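Local coordinates for hypothetical protein (PDB 4HSP), which is of unknown function but belongs to the DUF3299 family of the OB clan and is probably made with a signal peptide, at residues A39-P44 / L130-Y135; L6-L11 / L79-G84. All coordinates share one frame; numbering follows the deposited sequence.

The two contacts are a worked example of how loops with little regular structure are fastened to a curled mixed sheet. In interaction 1 the loop after helix 26-34 meets the start of strand 132-144 through a glutamine amide; in interaction 2 the 3-10 turn after strand 4-5 meets the end of strand 73-80 through an indole. Their centres lie about 14 Å apart, and they join where Tyr135 OH approaches Leu11 O at 2.6 Å, a probable hydrogen bond between the 130-135 and 6-11 segments. The segments alternate along the chain. No active site is known here; the 1,2-ethanediol molecules bordering interaction 2 probably come from the crystallisation liquor.

Interaction 1 of 2, residues A39-P44 / L130-Y135; sequences ASQQSP and LAAAGY
Gln41 reaches across to Ala132 and reads both polar groups of its backbone with a single carboxamide, pairing with the N-H and C=O of one residue much as the backbone of a strand partner would. Ala132 N gives its proton to Gln41 OE1 at 2.8 Å, nearly straight at 168°, although the donor is tilted some 20° from the plane of the side-chain carbonyl. In return Gln41 NE2 donates to Ala132 O at 3.0 Å, meeting a lone pair in the carbonyl plane. The reach comes from a fully stretched chain: CG stands anti to the backbone N (chi1 178°), and the next bond is anti as well. This paired amide is the tight part of the contact. Ala132 CB closes in to 3.4 Å from Gln41 OE1, Ala131 CB flanks the group at 3.9 Å from Gln41 NE2, Ile97 packs against both Gln41 and Ala131, and NE2 has a second acceptor in Pro92 O. Toward solvent the fit relaxes. Ala132 CB also meets exposed Pro44, through its CB at 4.2 Å and its carbonyl O at 3.5 Å. The join thus ties the loop after helix 26-34 to the beginning of strand 132-144, where regular pairing is weak. Three hydrogen bonds grip one buried amide, and because its oxygen faces an N-H while its nitrogen faces two carbonyls, the chemistry settles which way round the carboxamide must lie and fixes its rotation, with O and N both turned to Ala132.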
ATOM      1  N   ALA A  39      -3.621  10.201  25.553  1.00 70.16           N
ATOM      2  CA  ALA A  39      -4.975  10.663  25.278  1.00 66.68           C
ATOM      3  C   ALA A  39      -5.555  10.165  23.956  1.00 64.71           C
ATOM      4  O   ALA A  39      -6.760  10.282  23.781  1.00 64.06           O
ATOM      5  CB  ALA A  39      -5.014  12.182  25.306  1.00 67.64           C
ATOM      6  N   SER A  40      -4.740   9.602  23.044  1.00 58.39           N
ATOM      7  CA  SER A  40      -5.199   9.093  21.738  1.00 55.82           C
ATOM      8  C   SER A  40      -6.436   8.191  21.871  1.00 56.85           C
ATOM      9  O   SER A  40      -7.420   8.403  21.153  1.00 56.59           O
ATOM     10  CB  SER A  40      -4.088   8.312  21.043  1.00 59.71           C
ATOM     11  OG  SER A  40      -2.865   9.020  21.053  1.00 74.76           O
ATOM     12  N   GLN A  41      -6.385   7.193  22.791  1.00 50.21           N
ATOM     13  CA  GLN A  41      -7.478   6.233  22.999  1.00 48.13           C
ATOM     14  C   GLN A  41      -8.353   6.745  24.129  1.00 53.03           C
ATOM     15  O   GLN A  41      -7.935   6.747  25.286  1.00 52.07           O
ATOM     16  CB  GLN A  41      -6.931   4.814  23.264  1.00 48.14           C
ATOM     17  CG  GLN A  41      -8.004   3.768  23.542  1.00 48.37           C
ATOM     18  CD  GLN A  41      -7.380   2.436  23.810  1.00 61.67           C
ATOM     19  OE1 GLN A  41      -6.437   2.305  24.593  1.00 60.66           O
ATOM     20  NE2 GLN A  41      -7.882   1.421  23.155  1.00 48.88           N
ATOM     21  N   GLN A  42      -9.561   7.211  23.782  1.00 51.53           N
ATOM     22  CA  GLN A  42     -10.440   7.839  24.755  1.00 52.78           C
ATOM     23  C   GLN A  42     -11.168   6.872  25.675  1.00 58.85           C
ATOM     24  O   GLN A  42     -11.538   7.290  26.770  1.00 60.70           O
ATOM     25  CB  GLN A  42     -11.395   8.816  24.091  1.00 53.90           C
ATOM     26  CG  GLN A  42     -10.733  10.202  23.916  1.00 66.63           C
ATOM     27  CD  GLN A  42     -10.143  10.826  25.192  1.00 75.43           C
ATOM     28  OE1 GLN A  42     -10.856  11.275  26.104  1.00 73.51           O
ATOM     29  NE2 GLN A  42      -8.824  10.900  25.263  1.00 55.35           N
ATOM     30  N   SER A  43     -11.300   5.583  25.300  1.00 54.17           N
ATOM     31  CA  SER A  43     -11.896   4.582  26.189  1.00 52.84           C
ATOM     32  C   SER A  43     -10.901   3.407  26.304  1.00 52.27           C
ATOM     33  O   SER A  43     -11.060   2.379  25.631  1.00 50.09           O
ATOM     34  CB  SER A  43     -13.283   4.148  25.707  1.00 57.49           C
ATOM     35  OG  SER A  43     -14.028   5.252  25.207  1.00 72.45           O
ATOM     36  N   PRO A  44      -9.849   3.556  27.146  1.00 48.92           N
ATOM     37  CA  PRO A  44      -8.832   2.503  27.244  1.00 49.67           C
ATOM     38  C   PRO A  44      -9.185   1.399  28.238  1.00 57.67           C
ATOM     39  O   PRO A  44      -8.421   0.435  28.387  1.00 58.93           O
ATOM     40  CB  PRO A  44      -7.598   3.274  27.693  1.00 52.16           C
ATOM     41  CG  PRO A  44      -8.136   4.379  28.523  1.00 56.49           C
ATOM     42  CD  PRO A  44      -9.494   4.715  27.995  1.00 51.51           C
ATOM     43  N   LEU A 130       0.565   1.983  21.851  1.00 66.98           N
ATOM     44  CA  LEU A 130      -0.333   2.291  20.752  1.00 64.35           C
ATOM     45  C   LEU A 130      -1.775   2.271  21.193  1.00 65.17           C
ATOM     46  O   LEU A 130      -2.549   3.106  20.731  1.00 65.07           O
ATOM     47  CB  LEU A 130      -0.114   1.260  19.633  1.00 64.54           C
ATOM     48  CG  LEU A 130      -0.361   1.689  18.186  1.00 68.75           C
ATOM     49  CD1 LEU A 130       0.431   2.957  17.803  1.00 69.02           C
ATOM     50  CD2 LEU A 130       0.025   0.577  17.251  1.00 72.26           C
ATOM     51  N   ALA A 131      -2.163   1.288  22.034  1.00 59.08           N
ATOM     52  CA  ALA A 131      -3.524   1.117  22.520  1.00 55.97           C
ATOM     53  C   ALA A 131      -3.640   0.005  23.557  1.00 60.36           C
ATOM     54  O   ALA A 131      -2.852  -0.932  23.566  1.00 62.37           O
ATOM     55  CB  ALA A 131      -4.450   0.805  21.356  1.00 55.14           C
ATOM     56  N   ALA A 132      -4.666   0.099  24.406  1.00 55.19           N
ATOM     57  CA  ALA A 132      -5.039  -0.914  25.378  1.00 53.34           C
ATOM     58  C   ALA A 132      -6.150  -1.772  24.778  1.00 53.85           C
ATOM     59  O   ALA A 132      -6.996  -1.249  24.049  1.00 50.62           O
ATOM     60  CB  ALA A 132      -5.511  -0.259  26.664  1.00 53.74           C
ATOM     61  N   ALA A 133      -6.145  -3.091  25.076  1.00 50.32           N
ATOM     62  CA  ALA A 133      -7.160  -4.044  24.629  1.00 48.29           C
ATOM     63  C   ALA A 133      -7.717  -4.778  25.840  1.00 53.76           C
ATOM     64  O   ALA A 133      -6.998  -4.960  26.826  1.00 56.71           O
ATOM     65  CB  ALA A 133      -6.570  -5.023  23.621  1.00 48.65           C
ATOM     66  N   GLY A 134      -8.998  -5.145  25.776  1.00 48.16           N
ATOM     67  CA  GLY A 134      -9.700  -5.878  26.824  1.00 47.35           C
ATOM     68  C   GLY A 134      -9.789  -7.357  26.518  1.00 51.33           C
ATOM     69  O   GLY A 134     -10.205  -8.141  27.374  1.00 52.22           O
ATOM     70  N   TYR A 135      -9.336  -7.742  25.307  1.00 47.96           N
ATOM     71  CA  TYR A 135      -9.359  -9.098  24.773  1.00 49.23           C
ATOM     72  C   TYR A 135      -8.021  -9.528  24.212  1.00 54.27           C
ATOM     73  O   TYR A 135      -7.261  -8.704  23.701  1.00 54.16           O
ATOM     74  CB  TYR A 135     -10.421  -9.224  23.660  1.00 49.51           C
ATOM     75  CG  TYR A 135     -11.809  -8.821  24.107  1.00 50.31           C
ATOM     76  CD1 TYR A 135     -12.542  -9.618  24.983  1.00 52.72           C
ATOM     77  CD2 TYR A 135     -12.369  -7.607  23.702  1.00 49.45           C
ATOM     78  CE1 TYR A 135     -13.819  -9.248  25.408  1.00 51.16           C
ATOM     79  CE2 TYR A 135     -13.646  -7.225  24.127  1.00 49.95           C
ATOM     80  CZ  TYR A 135     -14.369  -8.054  24.974  1.00 52.27           C
ATOM     81  OH  TYR A 135     -15.626  -7.703  25.393  1.00 51.68           O
TER

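Interaction 2 of 2, residues L6-L11 / L79-G84; sequences LTWSQL and LVPYYG. With EDO (1,2-ethanediol), chain D; EDO (1,2-ethanediol), chain C.
With CG of Trp8 anti to its carbonyl carbon (chi1 -75°) and the indole turned steeply about the next bond (chi2 94°), one ring face is presented to Pro81. Pro81 CB stands 3.5 Å from the centroid of the five-membered ring and almost exactly on its normal, 3° off, a textbook CH-pi contact. Pro81 CG extends the cover over the fused bond, 3.7 Å from Trp8 CD2, the two side chains crossing at about a right angle. The far end of the indole meets a carbonyl at its edge: Trp8 CH2 lies 3.4 Å from Leu79 O, near the ring plane. Apolar packing adds Trp8 CZ2 at 4.0 Å from Leu79 CG. No hydrogen bond crosses the contact; NE1, the polar atom of the ring, donates to Pro60 O. Trp8 opens a 3-10 turn, bonded from Leu11 N to Trp8 O at 3.1 Å, and the same carbonyl also accepts from Gln96 NE2. The indole carries this turn onto the end of strand 73-80 and the Pro81 that follows it, and packs against Leu59 of strand 55-68 and Val98 of strand 98-102, with Leu23 of a second subunit also touching it.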
ATOM      1  N   LEU A   6     -17.827 -14.378  15.712  1.00 50.75           N
ATOM      2  CA  LEU A   6     -18.206 -13.190  16.463  1.00 49.46           C
ATOM      3  C   LEU A   6     -18.336 -11.990  15.539  1.00 49.78           C
ATOM      4  O   LEU A   6     -17.788 -11.990  14.442  1.00 47.53           O
ATOM      5  CB  LEU A   6     -17.153 -12.883  17.550  1.00 49.44           C
ATOM      6  CG  LEU A   6     -16.912 -13.939  18.655  1.00 54.64           C
ATOM      7  CD1 LEU A   6     -15.861 -13.422  19.640  1.00 54.75           C
ATOM      8  CD2 LEU A   6     -18.207 -14.293  19.386  1.00 53.59           C
ATOM      9  N   THR A   7     -19.107 -10.984  15.973  1.00 45.98           N
ATOM     10  CA  THR A   7     -19.204  -9.675  15.339  1.00 43.75           C
ATOM     11  C   THR A   7     -18.549  -8.729  16.325  1.00 49.96           C
ATOM     12  O   THR A   7     -18.491  -9.053  17.511  1.00 51.50           O
ATOM     13  CB  THR A   7     -20.642  -9.288  14.998  1.00 49.59           C
ATOM     14  OG1 THR A   7     -21.356  -8.992  16.205  1.00 53.09           O
ATOM     15  CG2 THR A   7     -21.367 -10.338  14.141  1.00 45.87           C
ATOM     16  N   TRP A   8     -18.109  -7.543  15.885  1.00 45.56           N
ATOM     17  CA  TRP A   8     -17.520  -6.597  16.813  1.00 43.91           C
ATOM     18  C   TRP A   8     -18.518  -6.112  17.856  1.00 48.68           C
ATOM     19  O   TRP A   8     -18.104  -5.843  18.971  1.00 49.94           O
ATOM     20  CB  TRP A   8     -16.909  -5.425  16.058  1.00 41.65           C
ATOM     21  CG  TRP A   8     -15.621  -5.832  15.412  1.00 41.92           C
ATOM     22  CD1 TRP A   8     -15.452  -6.288  14.134  1.00 44.78           C
ATOM     23  CD2 TRP A   8     -14.368  -6.022  16.075  1.00 40.97           C
ATOM     24  NE1 TRP A   8     -14.134  -6.622  13.926  1.00 44.17           N
ATOM     25  CE2 TRP A   8     -13.437  -6.436  15.094  1.00 45.26           C
ATOM     26  CE3 TRP A   8     -13.916  -5.791  17.383  1.00 41.33           C
ATOM     27  CZ2 TRP A   8     -12.079  -6.625  15.384  1.00 44.39           C
ATOM     28  CZ3 TRP A   8     -12.577  -5.995  17.673  1.00 42.87           C
ATOM     29  CH2 TRP A   8     -11.675  -6.416  16.684  1.00 43.76           C
ATOM     30  N   SER A   9     -19.816  -6.053  17.526  1.00 45.68           N
ATOM     31  CA  SER A   9     -20.859  -5.604  18.462  1.00 46.58           C
ATOM     32  C   SER A   9     -21.072  -6.591  19.614  1.00 52.07           C
ATOM     33  O   SER A   9     -21.574  -6.171  20.654  1.00 52.11           O
ATOM     34  CB  SER A   9     -22.186  -5.348  17.748  1.00 49.29           C
ATOM     35  OG  SER A   9     -22.640  -6.506  17.070  1.00 62.66           O
ATOM     36  N   GLN A  10     -20.676  -7.890  19.445  1.00 48.80           N
ATOM     37  CA  GLN A  10     -20.796  -8.920  20.493  1.00 47.92           C
ATOM     38  C   GLN A  10     -19.684  -8.747  21.554  1.00 51.51           C
ATOM     39  O   GLN A  10     -19.712  -9.401  22.601  1.00 52.17           O
ATOM     40  CB  GLN A  10     -20.742 -10.327  19.898  1.00 49.51           C
ATOM     41  CG  GLN A  10     -21.969 -10.739  19.089  1.00 52.54           C
ATOM     42  CD  GLN A  10     -21.766 -12.105  18.492  1.00 70.14           C
ATOM     43  OE1 GLN A  10     -21.358 -12.256  17.345  1.00 69.99           O
ATOM     44  NE2 GLN A  10     -21.981 -13.134  19.274  1.00 71.91           N
ATOM     45  N   LEU A  11     -18.724  -7.839  21.291  1.00 45.77           N
ATOM     46  CA  LEU A  11     -17.618  -7.578  22.197  1.00 45.15           C
ATOM     47  C   LEU A  11     -17.947  -6.404  23.108  1.00 49.49           C
ATOM     48  O   LEU A  11     -17.168  -6.101  24.003  1.00 51.24           O
ATOM     49  CB  LEU A  11     -16.325  -7.331  21.393  1.00 44.13           C
ATOM     50  CG  LEU A  11     -15.411  -8.539  21.140  1.00 47.00           C
ATOM     51  CD1 LEU A  11     -16.158  -9.714  20.453  1.00 45.46           C
ATOM     52  CD2 LEU A  11     -14.191  -8.117  20.368  1.00 46.03           C
ATOM     53  N   LEU A  79      -5.917  -6.617  16.393  1.00 46.50           N
ATOM     54  CA  LEU A  79      -7.032  -6.837  15.482  1.00 44.91           C
ATOM     55  C   LEU A  79      -8.039  -5.764  15.815  1.00 48.99           C
ATOM     56  O   LEU A  79      -8.420  -5.590  16.978  1.00 47.88           O
ATOM     57  CB  LEU A  79      -7.636  -8.254  15.602  1.00 45.12           C
ATOM     58  CG  LEU A  79      -8.674  -8.629  14.544  1.00 46.37           C
ATOM     59  CD1 LEU A  79      -8.013  -8.703  13.117  1.00 45.94           C
ATOM     60  CD2 LEU A  79      -9.344  -9.930  14.905  1.00 42.48           C
ATOM     61  N   VAL A  80      -8.374  -4.966  14.808  1.00 45.58           N
ATOM     62  CA  VAL A  80      -9.258  -3.807  14.912  1.00 42.79           C
ATOM     63  C   VAL A  80     -10.367  -3.927  13.834  1.00 46.63           C
ATOM     64  O   VAL A  80     -10.169  -4.617  12.818  1.00 46.09           O
ATOM     65  CB  VAL A  80      -8.419  -2.497  14.764  1.00 44.40           C
ATOM     66  CG1 VAL A  80      -7.503  -2.281  15.979  1.00 43.32           C
ATOM     67  CG2 VAL A  80      -7.602  -2.530  13.478  1.00 44.45           C
ATOM     68  N   PRO A  81     -11.511  -3.237  14.014  1.00 43.30           N
ATOM     69  CA  PRO A  81     -12.609  -3.381  13.040  1.00 43.68           C
ATOM     70  C   PRO A  81     -12.466  -2.501  11.788  1.00 51.08           C
ATOM     71  O   PRO A  81     -13.309  -2.569  10.893  1.00 52.00           O
ATOM     72  CB  PRO A  81     -13.865  -2.973  13.848  1.00 43.54           C
ATOM     73  CG  PRO A  81     -13.384  -2.546  15.199  1.00 46.95           C
ATOM     74  CD  PRO A  81     -11.916  -2.371  15.147  1.00 43.49           C
ATOM     75  N   TYR A  82     -11.463  -1.634  11.742  1.00 48.45           N
ATOM     76  CA  TYR A  82     -11.313  -0.768  10.592  1.00 49.46           C
ATOM     77  C   TYR A  82      -9.858  -0.495  10.323  1.00 54.21           C
ATOM     78  O   TYR A  82      -9.024  -0.486  11.242  1.00 51.94           O
ATOM     79  CB  TYR A  82     -12.123   0.549  10.711  1.00 50.94           C
ATOM     80  CG  TYR A  82     -11.998   1.283  12.025  1.00 53.82           C
ATOM     81  CD1 TYR A  82     -12.885   1.045  13.063  1.00 55.02           C
ATOM     82  CD2 TYR A  82     -11.042   2.278  12.202  1.00 57.17           C
ATOM     83  CE1 TYR A  82     -12.789   1.724  14.269  1.00 55.79           C
ATOM     84  CE2 TYR A  82     -10.939   2.974  13.409  1.00 59.05           C
ATOM     85  CZ  TYR A  82     -11.823   2.696  14.438  1.00 63.83           C
ATOM     86  OH  TYR A  82     -11.754   3.360  15.642  1.00 67.53           O
ATOM     87  N   TYR A  83      -9.556  -0.330   9.028  1.00 53.14           N
ATOM     88  CA  TYR A  83      -8.224  -0.038   8.565  1.00 55.93           C
ATOM     89  C   TYR A  83      -7.828   1.350   9.043  1.00 60.99           C
ATOM     90  O   TYR A  83      -8.654   2.259   9.062  1.00 59.64           O
ATOM     91  CB  TYR A  83      -8.176  -0.153   7.034  1.00 60.07           C
ATOM     92  CG  TYR A  83      -6.867   0.289   6.425  1.00 67.02           C
ATOM     93  CD1 TYR A  83      -5.803  -0.595   6.292  1.00 70.86           C
ATOM     94  CD2 TYR A  83      -6.676   1.609   6.016  1.00 69.67           C
ATOM     95  CE1 TYR A  83      -4.576  -0.180   5.767  1.00 75.26           C
ATOM     96  CE2 TYR A  83      -5.454   2.038   5.503  1.00 72.77           C
ATOM     97  CZ  TYR A  83      -4.407   1.140   5.373  1.00 85.22           C
ATOM     98  OH  TYR A  83      -3.215   1.563   4.823  1.00 93.13           O
ATOM     99  N   GLY A  84      -6.569   1.490   9.414  1.00 61.15           N
ATOM    100  CA  GLY A  84      -6.006   2.763   9.842  1.00 62.32           C
ATOM    101  C   GLY A  84      -6.065   3.041  11.328  1.00 66.83           C
ATOM    102  O   GLY A  84      -5.416   3.982  11.792  1.00 67.13           O
TER
HETATM  103  C1  EDO D 203     -22.262 -14.501  13.157  1.00 66.82           C
HETATM  104  O1  EDO D 203     -23.042 -15.610  12.749  1.00 69.59           O
HETATM  105  C2  EDO D 203     -22.966 -13.763  14.311  1.00 68.37           C
HETATM  106  O2  EDO D 203     -22.304 -14.061  15.531  1.00 70.17           O
HETATM  107  C1  EDO C 202     -21.032 -17.057  19.776  1.00 86.15           C
HETATM  108  O1  EDO C 202     -21.696 -16.467  18.639  1.00 85.61           O
HETATM  109  C2  EDO C 202     -21.461 -16.406  21.136  1.00 84.74           C
HETATM  110  O2  EDO C 202     -20.681 -16.930  22.223  1.00 83.21           O